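Local coordinates for protein octopine dehydrogenase (Pecten maximus, PDB 3C7A) that catalyses the NADH-dependent reductive condensation of L-arginine with pyruvate to give D-octopine, and the reverse oxidation with NAD(+), at residues E28-T33 with P69-K74; A48-V53 with E64-P69; A83-L88 with S109-G114; D75-I80 with A103-D108. All blocks are in the same frame, centred on the assembly; numbering follows the deposited sequence.

Interaction 1 of 4, residues E28-T33 with P69-K74. With EDO (1,2-ethanediol), chain G.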
loop_
_atom_site.group_PDB
_atom_site.type_symbol
_atom_site.label_atom_id
_atom_site.label_comp_id
_atom_site.label_asym_id
_atom_site.label_seq_id
_atom_site.Cartn_x
_atom_site.Cartn_y
_atom_site.Cartn_z
ATOM N N GLU A 28 13.298 11.732 -19.410
ATOM C CA GLU A 28 13.303 10.513 -20.233
ATOM C C GLU A 28 12.719 9.321 -19.452
ATOM O O GLU A 28 13.185 9.004 -18.352
ATOM C CB GLU A 28 14.729 10.202 -20.719
ATOM C CG GLU A 28 14.875 8.918 -21.539
ATOM C CD GLU A 28 16.327 8.555 -21.826
ATOM O OE1 GLU A 28 16.995 9.287 -22.590
ATOM O OE2 GLU A 28 16.800 7.525 -21.297
ATOM N N VAL A 29 11.712 8.662 -20.029
ATOM C CA VAL A 29 10.967 7.590 -19.346
ATOM C C VAL A 29 11.182 6.205 -19.977
ATOM O O VAL A 29 11.091 6.049 -21.198
ATOM C CB VAL A 29 9.435 7.903 -19.288
ATOM C CG1 VAL A 29 8.651 6.755 -18.646
ATOM C CG2 VAL A 29 9.170 9.207 -18.537
ATOM N N ARG A 30 11.460 5.211 -19.128
ATOM C CA ARG A 30 11.548 3.804 -19.539
ATOM C C ARG A 30 10.550 2.940 -18.759
ATOM O O ARG A 30 10.390 3.112 -17.550
ATOM C CB ARG A 30 12.971 3.265 -19.344
ATOM C CG ARG A 30 14.033 4.022 -20.129
ATOM C CD ARG A 30 15.355 3.273 -20.185
ATOM N NE ARG A 30 16.125 3.366 -18.943
ATOM C CZ ARG A 30 16.850 4.421 -18.571
ATOM N NH1 ARG A 30 16.902 5.509 -19.332
ATOM N NH2 ARG A 30 17.517 4.390 -17.426
ATOM N N VAL A 31 9.886 2.016 -19.454
ATOM C CA VAL A 31 8.882 1.135 -18.838
ATOM C C VAL A 31 9.358 -0.326 -18.803
ATOM O O VAL A 31 9.802 -0.865 -19.822
ATOM C CB VAL A 31 7.501 1.233 -19.564
ATOM C CG1 VAL A 31 6.452 0.351 -18.885
ATOM C CG2 VAL A 31 7.015 2.676 -19.619
ATOM N N LEU A 32 9.261 -0.948 -17.626
ATOM C CA LEU A 32 9.628 -2.357 -17.429
ATOM C C LEU A 32 8.468 -3.170 -16.836
ATOM O O LEU A 32 7.876 -2.771 -15.828
ATOM C CB LEU A 32 10.869 -2.465 -16.524
ATOM C CG LEU A 32 11.400 -3.849 -16.112
ATOM C CD1 LEU A 32 12.153 -4.529 -17.253
ATOM C CD2 LEU A 32 12.291 -3.753 -14.875
ATOM N N THR A 33 8.155 -4.303 -17.471
ATOM C CA THR A 33 7.155 -5.262 -16.961
ATOM C C THR A 33 7.611 -6.719 -17.145
ATOM O O THR A 33 8.139 -7.084 -18.199
ATOM C CB THR A 33 5.733 -5.045 -17.575
ATOM O OG1 THR A 33 4.880 -6.147 -17.234
ATOM C CG2 THR A 33 5.788 -4.907 -19.098
ATOM N N PRO A 69 6.638 7.404 -24.540
ATOM C CA PRO A 69 7.816 6.932 -23.799
ATOM C C PRO A 69 8.974 6.512 -24.714
ATOM O O PRO A 69 8.756 6.211 -25.891
ATOM C CB PRO A 69 7.289 5.712 -23.028
ATOM C CG PRO A 69 5.792 5.814 -23.087
ATOM C CD PRO A 69 5.500 6.481 -24.386
ATOM N N LYS A 70 10.186 6.490 -24.160
ATOM C CA LYS A 70 11.401 6.133 -24.902
ATOM C C LYS A 70 11.452 4.647 -25.290
ATOM O O LYS A 70 11.741 4.317 -26.444
ATOM C CB LYS A 70 12.653 6.535 -24.103
ATOM C CG LYS A 70 14.000 6.200 -24.757
ATOM C CD LYS A 70 14.365 7.187 -25.856
ATOM C CE LYS A 70 15.695 6.828 -26.499
ATOM N NZ LYS A 70 16.019 7.734 -27.639
ATOM N N VAL A 71 11.171 3.765 -24.328
ATOM C CA VAL A 71 11.203 2.313 -24.559
ATOM C C VAL A 71 10.277 1.538 -23.604
ATOM O O VAL A 71 10.081 1.940 -22.454
ATOM C CB VAL A 71 12.669 1.754 -24.522
ATOM C CG1 VAL A 71 13.274 1.843 -23.119
ATOM C CG2 VAL A 71 12.737 0.326 -25.068
ATOM N N ILE A 72 9.694 0.446 -24.107
ATOM C CA ILE A 72 8.869 -0.473 -23.312
ATOM C C ILE A 72 9.390 -1.906 -23.500
ATOM O O ILE A 72 9.299 -2.464 -24.598
ATOM C CB ILE A 72 7.359 -0.379 -23.690
ATOM C CG1 ILE A 72 6.840 1.056 -23.513
ATOM C CG2 ILE A 72 6.528 -1.359 -22.855
ATOM C CD1 ILE A 72 5.525 1.355 -24.229
ATOM N N THR A 73 9.925 -2.496 -22.429
ATOM C CA THR A 73 10.696 -3.746 -22.527
ATOM C C THR A 73 10.593 -4.672 -21.300
ATOM O O THR A 73 10.042 -4.292 -20.263
ATOM C CB THR A 73 12.197 -3.443 -22.835
ATOM O OG1 THR A 73 12.928 -4.667 -22.987
ATOM C CG2 THR A 73 12.833 -2.605 -21.720
ATOM N N LYS A 74 11.127 -5.889 -21.437
ATOM C CA LYS A 74 11.237 -6.840 -20.324
ATOM C C LYS A 74 12.687 -7.054 -19.856
ATOM O O LYS A 74 12.934 -7.822 -18.919
ATOM C CB LYS A 74 10.580 -8.184 -20.680
ATOM C CG LYS A 74 11.368 -9.057 -21.660
ATOM C CD LYS A 74 10.850 -10.491 -21.658
ATOM C CE LYS A 74 11.666 -11.394 -22.574
ATOM N NZ LYS A 74 11.438 -11.106 -24.021
HETATM C C1 EDO G . 17.217 3.101 -23.505
HETATM O O1 EDO G . 16.786 3.431 -24.831
HETATM C C2 EDO G . 18.484 3.878 -23.173
HETATM O O2 EDO G . 18.214 5.282 -23.251
#
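The side chains of Arg30 and Val71 cross at a slant on one face of a parallel strand pair, and the arginine can be followed along its whole length. Its CB lies 4.0 Å from Val71 CG1, and its CG comes closer to that same methyl, at 3.8 Å. CD still grazes it, with an ethanediol, probably from the crystallisation liquor, on hand as well. The chain then bends (chi3 -77°), which turns the guanidinium back along its own strand. There NH1 makes a salt bridge of 2.8 Å to Glu28 OE2, the carbon Glu28 CD lying at the guanidinium edge and in its plane, while NE donates to Ala79 O. Were Arg30 replaced by an alanine, the Glu28 carboxylate would probably lose its charge partner and Ala79 O this donor. On the other face Val31 CB packs against Ile72 CG1 at 4.0 Å, and both side chains touch Trp42 of helix 38-46. The backbones are joined by Lys70 N to Val29 O (3.1 Å), Val31 N to Val71 O (3.0 Å) and Thr73 N to Val31 O (3.1 Å), the last two nearly straight; Thr33 N to Thr73 O is weak. Past the strand end, Thr33 OG1 bonds Glu38, a residue that binds NADH. Strand 28-32 pairs with strand 3-8 on its other edge, an arrangement typical of the parallel sheet of a Rossmann-type dinucleotide-binding domain.

Interaction 2 of 4, residues A48-V53 with E64-P69; sequences ADELTV and EVKSRP
Leu51 and Ser67 form a hydrogen-bonded antiparallel pair, as do Val53 and Val65 two residues further on, and this part of the contact is compact. Val53 N reaches Val65 O at 2.9 Å and the return bond, Val65 N to Val53 O, is 3.0 Å. The Leu51 N to Ser67 O bond is equally short, whereas Ser67 N to Leu51 O stretches to 3.3 Å. Between these pairs Lys66 CA points its hydrogen at Leu51 O (3.3 Å).

The side chains of Glu50, Lys66 and Arg68 make the looser, solvent-exposed part. Lys66 runs extended beside its buried neighbour Thr52, passing OG1 with its methylenes, and Glu50 crosses it at about a right angle. Their charges do not meet: Glu50 OE1 and Lys66 NZ stay 5.2 Å apart. Arg68 bends at chi3 (65°) and thereby swings NH1 to Asp49 O, 2.9 Å away; the oxygen sits at the guanidinium edge, practically in its plane.

These strands form a beta hairpin, and Thr52 extends it by backbone bonds to Arg155 and Val157, at the start of strand 156-171. Ser67 OG bonds Gly19 O of helix 12-21, while Val65 and Ser67 rest on the loop just after that helix.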
loop_
_atom_site.group_PDB
_atom_site.type_symbol
_atom_site.label_atom_id
_atom_site.label_comp_id
_atom_site.label_asym_id
_atom_site.label_seq_id
_atom_site.Cartn_x
_atom_site.Cartn_y
_atom_site.Cartn_z
ATOM N N ALA A 48 2.626 3.577 -33.969
ATOM C CA ALA A 48 3.254 4.888 -34.152
ATOM C C ALA A 48 2.479 6.034 -33.486
ATOM O O ALA A 48 2.876 7.199 -33.593
ATOM C CB ALA A 48 3.459 5.172 -35.642
ATOM N N ASP A 49 1.387 5.698 -32.799
ATOM C CA ASP A 49 0.503 6.695 -32.179
ATOM C C ASP A 49 0.976 7.153 -30.789
ATOM O O ASP A 49 1.952 6.623 -30.250
ATOM C CB ASP A 49 -0.936 6.161 -32.104
ATOM C CG ASP A 49 -1.531 5.859 -33.478
ATOM O OD1 ASP A 49 -1.130 6.500 -34.476
ATOM O OD2 ASP A 49 -2.417 4.979 -33.557
ATOM N N GLU A 50 0.275 8.141 -30.227
ATOM C CA GLU A 50 0.570 8.686 -28.896
ATOM C C GLU A 50 -0.381 8.136 -27.824
ATOM O O GLU A 50 -1.539 7.826 -28.116
ATOM C CB GLU A 50 0.486 10.218 -28.910
ATOM C CG GLU A 50 1.547 10.922 -29.755
ATOM C CD GLU A 50 1.450 12.443 -29.683
ATOM O OE1 GLU A 50 0.392 13.001 -30.050
ATOM O OE2 GLU A 50 2.439 13.083 -29.266
ATOM N N LEU A 51 0.115 8.025 -26.591
ATOM C CA LEU A 51 -0.694 7.591 -25.444
ATOM C C LEU A 51 -1.528 8.756 -24.894
ATOM O O LEU A 51 -1.015 9.867 -24.738
ATOM C CB LEU A 51 0.212 7.009 -24.349
ATOM C CG LEU A 51 -0.401 6.362 -23.098
ATOM C CD1 LEU A 51 -1.014 4.999 -23.407
ATOM C CD2 LEU A 51 0.647 6.231 -22.000
ATOM N N THR A 52 -2.801 8.492 -24.593
ATOM C CA THR A 52 -3.749 9.543 -24.189
ATOM C C THR A 52 -4.303 9.360 -22.766
ATOM O O THR A 52 -4.792 8.283 -22.412
ATOM C CB THR A 52 -4.934 9.656 -25.194
ATOM O OG1 THR A 52 -4.433 9.682 -26.537
ATOM C CG2 THR A 52 -5.754 10.919 -24.943
ATOM N N VAL A 53 -4.220 10.425 -21.965
ATOM C CA VAL A 53 -4.802 10.465 -20.618
ATOM C C VAL A 53 -5.925 11.513 -20.561
ATOM O O VAL A 53 -5.701 12.689 -20.860
ATOM C CB VAL A 53 -3.731 10.778 -19.528
ATOM C CG1 VAL A 53 -4.353 10.783 -18.132
ATOM C CG2 VAL A 53 -2.575 9.780 -19.585
ATOM N N GLU A 64 -7.213 16.666 -22.144
ATOM C CA GLU A 64 -6.434 15.570 -22.737
ATOM C C GLU A 64 -4.923 15.818 -22.674
ATOM O O GLU A 64 -4.463 16.942 -22.890
ATOM C CB GLU A 64 -6.848 15.337 -24.195
ATOM C CG GLU A 64 -8.193 14.639 -24.386
ATOM C CD GLU A 64 -8.431 14.187 -25.825
ATOM O OE1 GLU A 64 -7.942 14.854 -26.764
ATOM O OE2 GLU A 64 -9.117 13.160 -26.018
ATOM N N VAL A 65 -4.165 14.761 -22.383
ATOM C CA VAL A 65 -2.695 14.805 -22.361
ATOM C C VAL A 65 -2.126 13.692 -23.254
ATOM O O VAL A 65 -2.521 12.531 -23.128
ATOM C CB VAL A 65 -2.128 14.659 -20.914
ATOM C CG1 VAL A 65 -0.607 14.814 -20.897
ATOM C CG2 VAL A 65 -2.768 15.668 -19.962
ATOM N N LYS A 66 -1.208 14.055 -24.153
ATOM C CA LYS A 66 -0.613 13.105 -25.108
ATOM C C LYS A 66 0.921 13.099 -25.078
ATOM O O LYS A 66 1.548 14.162 -25.077
ATOM C CB LYS A 66 -1.103 13.393 -26.534
ATOM C CG LYS A 66 -2.587 13.129 -26.766
ATOM C CD LYS A 66 -2.969 13.340 -28.225
ATOM C CE LYS A 66 -4.446 13.062 -28.453
ATOM N NZ LYS A 66 -4.813 13.121 -29.898
ATOM N N SER A 67 1.512 11.900 -25.064
ATOM C CA SER A 67 2.975 11.725 -25.029
ATOM C C SER A 67 3.435 10.342 -25.523
ATOM O O SER A 67 2.611 9.463 -25.790
ATOM C CB SER A 67 3.516 11.985 -23.616
ATOM O OG SER A 67 3.000 11.046 -22.687
ATOM N N ARG A 68 4.755 10.164 -25.636
ATOM C CA ARG A 68 5.361 8.889 -26.046
ATOM C C ARG A 68 6.632 8.556 -25.246
ATOM O O ARG A 68 7.594 9.328 -25.266
ATOM C CB ARG A 68 5.683 8.895 -27.548
ATOM C CG ARG A 68 4.543 8.429 -28.450
ATOM C CD ARG A 68 4.883 8.593 -29.936
ATOM N NE ARG A 68 5.989 7.736 -30.376
ATOM C CZ ARG A 68 5.854 6.495 -30.841
ATOM N NH1 ARG A 68 4.655 5.930 -30.931
ATOM N NH2 ARG A 68 6.926 5.809 -31.216
ATOM N N PRO A 69 6.638 7.404 -24.540
ATOM C CA PRO A 69 7.816 6.932 -23.799
ATOM C C PRO A 69 8.974 6.512 -24.714
ATOM O O PRO A 69 8.756 6.211 -25.891
ATOM C CB PRO A 69 7.289 5.712 -23.028
ATOM C CG PRO A 69 5.792 5.814 -23.087
ATOM C CD PRO A 69 5.500 6.481 -24.386
#

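Interaction 3 of 4, residues A83-L88 with S109-G114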
loop_
_atom_site.group_PDB
_atom_site.type_symbol
_atom_site.label_atom_id
_atom_site.label_comp_id
_atom_site.label_asym_id
_atom_site.label_seq_id
_atom_site.Cartn_x
_atom_site.Cartn_y
_atom_site.Cartn_z
ATOM N N ALA A 83 19.629 4.981 -14.311
ATOM C CA ALA A 83 18.401 5.626 -13.830
ATOM C C ALA A 83 18.593 6.393 -12.516
ATOM O O ALA A 83 19.286 5.927 -11.609
ATOM C CB ALA A 83 17.282 4.598 -13.689
ATOM N N ASP A 84 17.965 7.567 -12.430
ATOM C CA ASP A 84 18.019 8.422 -11.236
ATOM C C ASP A 84 16.894 8.116 -10.231
ATOM O O ASP A 84 17.068 8.307 -9.023
ATOM C CB ASP A 84 17.973 9.908 -11.630
ATOM C CG ASP A 84 19.156 10.335 -12.496
ATOM O OD1 ASP A 84 20.319 10.147 -12.074
ATOM O OD2 ASP A 84 18.920 10.880 -13.597
ATOM N N VAL A 85 15.744 7.668 -10.741
ATOM C CA VAL A 85 14.568 7.334 -9.919
ATOM C C VAL A 85 13.923 6.023 -10.408
ATOM O O VAL A 85 13.789 5.812 -11.616
ATOM C CB VAL A 85 13.489 8.468 -9.944
ATOM C CG1 VAL A 85 12.416 8.232 -8.884
ATOM C CG2 VAL A 85 14.111 9.851 -9.751
ATOM N N VAL A 86 13.532 5.155 -9.468
ATOM C CA VAL A 86 12.835 3.890 -9.774
ATOM C C VAL A 86 11.541 3.769 -8.947
ATOM O O VAL A 86 11.589 3.750 -7.712
ATOM C CB VAL A 86 13.742 2.643 -9.526
ATOM C CG1 VAL A 86 13.031 1.356 -9.949
ATOM C CG2 VAL A 86 15.077 2.770 -10.262
ATOM N N ILE A 87 10.396 3.678 -9.631
ATOM C CA ILE A 87 9.071 3.712 -8.980
ATOM C C ILE A 87 8.230 2.449 -9.242
ATOM O O ILE A 87 7.982 2.091 -10.395
ATOM C CB ILE A 87 8.252 4.974 -9.403
ATOM C CG1 ILE A 87 9.065 6.259 -9.185
ATOM C CG2 ILE A 87 6.915 5.040 -8.648
ATOM C CD1 ILE A 87 8.532 7.481 -9.932
ATOM N N LEU A 88 7.780 1.803 -8.164
ATOM C CA LEU A 88 6.974 0.573 -8.243
ATOM C C LEU A 88 5.480 0.828 -7.989
ATOM O O LEU A 88 5.096 1.267 -6.899
ATOM C CB LEU A 88 7.495 -0.483 -7.252
ATOM C CG LEU A 88 8.825 -1.216 -7.483
ATOM C CD1 LEU A 88 10.036 -0.318 -7.241
ATOM C CD2 LEU A 88 8.901 -2.445 -6.587
ATOM N N SER A 109 23.606 6.185 -6.218
ATOM C CA SER A 109 22.855 7.424 -5.971
ATOM C C SER A 109 21.360 7.373 -6.339
ATOM O O SER A 109 20.718 8.418 -6.485
ATOM C CB SER A 109 23.538 8.609 -6.671
ATOM O OG SER A 109 23.385 8.541 -8.081
ATOM N N ALA A 110 20.803 6.169 -6.464
ATOM C CA ALA A 110 19.402 5.996 -6.873
ATOM C C ALA A 110 18.386 6.220 -5.743
ATOM O O ALA A 110 18.682 5.974 -4.570
ATOM C CB ALA A 110 19.203 4.621 -7.503
ATOM N N LEU A 111 17.194 6.686 -6.119
ATOM C CA LEU A 111 16.059 6.846 -5.200
ATOM C C LEU A 111 14.945 5.846 -5.544
ATOM O O LEU A 111 14.380 5.889 -6.641
ATOM C CB LEU A 111 15.527 8.288 -5.251
ATOM C CG LEU A 111 14.249 8.676 -4.488
ATOM C CD1 LEU A 111 14.470 8.715 -2.974
ATOM C CD2 LEU A 111 13.713 10.014 -4.978
ATOM N N ILE A 112 14.637 4.956 -4.599
ATOM C CA ILE A 112 13.644 3.885 -4.793
ATOM C C ILE A 112 12.318 4.215 -4.082
ATOM O O ILE A 112 12.308 4.474 -2.875
ATOM C CB ILE A 112 14.203 2.508 -4.322
ATOM C CG1 ILE A 112 15.556 2.222 -4.992
ATOM C CG2 ILE A 112 13.196 1.379 -4.595
ATOM C CD1 ILE A 112 16.328 1.042 -4.412
ATOM N N VAL A 113 11.214 4.190 -4.837
ATOM C CA VAL A 113 9.897 4.668 -4.366
ATOM C C VAL A 113 8.781 3.607 -4.459
ATOM O O VAL A 113 8.654 2.917 -5.476
ATOM C CB VAL A 113 9.437 5.940 -5.159
ATOM C CG1 VAL A 113 8.185 6.562 -4.538
ATOM C CG2 VAL A 113 10.556 6.980 -5.247
ATOM N N GLY A 114 7.969 3.498 -3.404
ATOM C CA GLY A 114 6.784 2.626 -3.401
ATOM C C GLY A 114 5.475 3.403 -3.463
ATOM O O GLY A 114 5.166 4.180 -2.554
HETATM O O HOH W 1 19.006 10.194 -7.660
HETATM O O HOH W 2 21.519 10.108 -9.550
#
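Asp84 CB points away from segment 109-114, but the carboxylate, the one flat side-chain group here, reaches back to Ser109 through a water on OD1. That water lies 2.8 Å from Asp84 OD1, to which it donates, and also bonds Ser109 OG, while OD2 accepts from Lys4 N. The Asp84 backbone carbonyl does similar work: a second water donates both to Asp84 O and to Ser109 O, and Leu111 N makes a weak bond to Asp84 O.

Beyond this hydrated end the contact becomes dry and regular. Val86 N donates to Leu111 O at 3.0 Å, Val113 N to Val86 O at 2.9 Å, and Leu88 N to Val113 O at 3.0 Å, all fairly straight, the last reaching 174° at the hydrogen. Val85, Ile87, Leu111 and Val113 share one face of the sheet. Ile87 and Val113 lie alongside one another and point the same way, with Ile87 CG1 4.1 Å from Val113 CB. With its CG1 anti to the backbone N (chi1 -169°), Val85 sets that methyl 4.3 Å from Val113 CG2. On the opposite face Leu88 CD1 barely reaches Ile112 CG2, at 4.5 Å, and Gly114 opposite Leu88 adds no side chain.

Helix 95-102 connects the two strands in a beta-alpha-beta unit. Within the parallel sheet strand 85-88 pairs with strand 3-8 on its other edge, and strand 111-114 with strand 137-141, where Leu111 touches Ser137 and Val113 touches Phe141.

Interaction 4 of 4, residues D75-I80 with A103-D108; sequences DPEIAI and APYVQD. With EDO (1,2-ethanediol), chain D.
Tyr105 has its ring clasped between two backbone-proximal carbons: Glu77 CA stands 4.2 Å from the ring centroid and only 3° off the normal, a CH-pi contact with the body of a helix, while CB of the preceding Pro104 covers the opposite face. The glutamate chain continues over the same face as its CA. Glu77 CG leaves anti to the backbone N (chi1 -168°), which carries it along the ring margin to 3.7 Å from Tyr105 CE1, and the carboxylate ends up turned 38° from the ring plane. Across the ring Pro76 CG makes a looser approach to CE2, at 4.4 Å.

The helix presented to the tyrosine is the short helix 76-80, whose first turn is capped by Asp75: the N-cap side chain accepts from Glu77 N through OD1, at 3.1 Å. It leads from strand 71-73 toward strand 85-88 of the Rossmann-type sheet, and the loop it meets follows helix 95-102, so the contact ties two peripheral connections of that domain together.

A leucine in place of Tyr105 would probably forfeit the aromatic face that Glu77 CA rests on and leave Pro104 and Glu77 with a gap between them. Buried Ile80 sets CG2 4.0 Å from Tyr105 CB and 4.3 Å from Val106 CB. A water links the two segments further along, donating to Ile80 O and accepting from Gln107 N, each 3.2 Å away.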
loop_
_atom_site.group_PDB
_atom_site.type_symbol
_atom_site.label_atom_id
_atom_site.label_comp_id
_atom_site.label_asym_id
_atom_site.label_seq_id
_atom_site.Cartn_x
_atom_site.Cartn_y
_atom_site.Cartn_z
ATOM N N ASP A 75 13.631 -6.373 -20.508
ATOM C CA ASP A 75 15.066 -6.502 -20.220
ATOM C C ASP A 75 15.518 -5.467 -19.175
ATOM O O ASP A 75 15.496 -4.265 -19.447
ATOM C CB ASP A 75 15.871 -6.352 -21.523
ATOM C CG ASP A 75 17.362 -6.671 -21.362
ATOM O OD1 ASP A 75 17.857 -6.825 -20.223
ATOM O OD2 ASP A 75 18.050 -6.761 -22.401
ATOM N N PRO A 76 15.927 -5.936 -17.974
ATOM C CA PRO A 76 16.370 -5.052 -16.884
ATOM C C PRO A 76 17.678 -4.289 -17.146
ATOM O O PRO A 76 17.891 -3.230 -16.551
ATOM C CB PRO A 76 16.545 -6.011 -15.701
ATOM C CG PRO A 76 16.795 -7.338 -16.320
ATOM C CD PRO A 76 15.972 -7.356 -17.574
ATOM N N GLU A 77 18.541 -4.820 -18.014
ATOM C CA GLU A 77 19.821 -4.166 -18.330
ATOM C C GLU A 77 19.628 -2.843 -19.084
ATOM O O GLU A 77 20.384 -1.890 -18.879
ATOM C CB GLU A 77 20.749 -5.111 -19.111
ATOM C CG GLU A 77 22.198 -4.618 -19.222
ATOM C CD GLU A 77 23.131 -5.600 -19.920
ATOM O OE1 GLU A 77 22.651 -6.472 -20.680
ATOM O OE2 GLU A 77 24.359 -5.492 -19.715
ATOM N N ILE A 78 18.615 -2.794 -19.945
ATOM C CA ILE A 78 18.274 -1.579 -20.690
ATOM C C ILE A 78 17.514 -0.566 -19.817
ATOM O O ILE A 78 17.795 0.636 -19.860
ATOM C CB ILE A 78 17.462 -1.911 -21.977
ATOM C CG1 ILE A 78 18.298 -2.779 -22.928
ATOM C CG2 ILE A 78 16.989 -0.631 -22.684
ATOM C CD1 ILE A 78 17.501 -3.455 -24.034
ATOM N N ALA A 79 16.568 -1.062 -19.018
ATOM C CA ALA A 79 15.653 -0.208 -18.251
ATOM C C ALA A 79 16.252 0.443 -16.996
ATOM O O ALA A 79 15.940 1.600 -16.692
ATOM C CB ALA A 79 14.385 -0.982 -17.893
ATOM N N ILE A 80 17.096 -0.295 -16.275
ATOM C CA ILE A 80 17.608 0.140 -14.965
ATOM C C ILE A 80 18.942 0.907 -15.023
ATOM O O ILE A 80 19.181 1.795 -14.197
ATOM C CB ILE A 80 17.710 -1.058 -13.960
ATOM C CG1 ILE A 80 16.337 -1.717 -13.731
ATOM C CG2 ILE A 80 18.355 -0.637 -12.626
ATOM C CD1 ILE A 80 15.327 -0.886 -12.924
ATOM N N ALA A 103 18.848 -5.820 -8.992
ATOM C CA ALA A 103 20.024 -5.885 -8.105
ATOM C C ALA A 103 21.405 -5.637 -8.751
ATOM O O ALA A 103 22.185 -4.844 -8.218
ATOM C CB ALA A 103 20.022 -7.191 -7.293
ATOM N N PRO A 104 21.718 -6.307 -9.887
ATOM C CA PRO A 104 23.062 -6.129 -10.454
ATOM C C PRO A 104 23.284 -4.847 -11.274
ATOM O O PRO A 104 24.408 -4.609 -11.727
ATOM C CB PRO A 104 23.234 -7.365 -11.361
ATOM C CG PRO A 104 21.967 -8.177 -11.224
ATOM C CD PRO A 104 20.925 -7.255 -10.690
ATOM N N TYR A 105 22.246 -4.029 -11.452
ATOM C CA TYR A 105 22.325 -2.874 -12.361
ATOM C C TYR A 105 22.077 -1.490 -11.727
ATOM O O TYR A 105 22.351 -0.466 -12.358
ATOM C CB TYR A 105 21.398 -3.081 -13.573
ATOM C CG TYR A 105 21.615 -4.396 -14.304
ATOM C CD1 TYR A 105 22.728 -4.585 -15.127
ATOM C CD2 TYR A 105 20.707 -5.448 -14.173
ATOM C CE1 TYR A 105 22.933 -5.791 -15.798
ATOM C CE2 TYR A 105 20.900 -6.658 -14.840
ATOM C CZ TYR A 105 22.017 -6.822 -15.650
ATOM O OH TYR A 105 22.219 -8.013 -16.314
ATOM N N VAL A 106 21.576 -1.462 -10.493
ATOM C CA VAL A 106 21.212 -0.202 -9.819
ATOM C C VAL A 106 22.435 0.556 -9.254
ATOM O O VAL A 106 23.314 -0.048 -8.632
ATOM C CB VAL A 106 20.109 -0.439 -8.728
ATOM C CG1 VAL A 106 20.609 -1.360 -7.610
ATOM C CG2 VAL A 106 19.583 0.880 -8.163
ATOM N N GLN A 107 22.479 1.874 -9.480
ATOM C CA GLN A 107 23.613 2.710 -9.040
ATOM C C GLN A 107 23.483 3.229 -7.595
ATOM O O GLN A 107 22.379 3.289 -7.045
ATOM C CB GLN A 107 23.891 3.859 -10.030
ATOM C CG GLN A 107 22.841 4.980 -10.083
ATOM C CD GLN A 107 23.268 6.162 -10.957
ATOM O OE1 GLN A 107 24.444 6.526 -11.005
ATOM N NE2 GLN A 107 22.304 6.770 -11.642
ATOM N N ASP A 108 24.619 3.605 -7.002
ATOM C CA ASP A 108 24.689 4.072 -5.608
ATOM C C ASP A 108 23.766 5.256 -5.274
ATOM O O ASP A 108 23.207 5.316 -4.176
ATOM C CB ASP A 108 26.137 4.426 -5.225
ATOM C CG ASP A 108 26.974 3.204 -4.827
ATOM O OD1 ASP A 108 26.485 2.056 -4.915
ATOM O OD2 ASP A 108 28.141 3.401 -4.419
HETATM C C1 EDO D . 27.159 1.278 -9.121
HETATM O O1 EDO D . 27.957 0.409 -9.934
HETATM C C2 EDO D . 28.064 2.164 -8.274
HETATM O O2 EDO D . 27.739 3.539 -8.508
HETATM O O HOH W 3 20.233 2.996 -11.428
#

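Overall arrangement
Interactions 1 and 3 are parallel strand pairs of one sheet, linked by strand 3-8 between them; interaction 3 is almost wholly buried and aliphatic, whereas interaction 1 nears the sheet margin and adds a salt bridge. Interaction 2, an antiparallel hairpin further out, shares Pro69 with interaction 1 and has its charged chains in solvent. Interaction 4 lies at the periphery and relies on aromatic and aliphatic packing with a water, without direct hydrogen bonds between its segments. It is nevertheless bound to both parallel pairs: Arg30 NE reaches Ala79 O, and Gln107 NE2 reaches Ala83 O. Interaction 2 touches neither interaction 3 nor interaction 4.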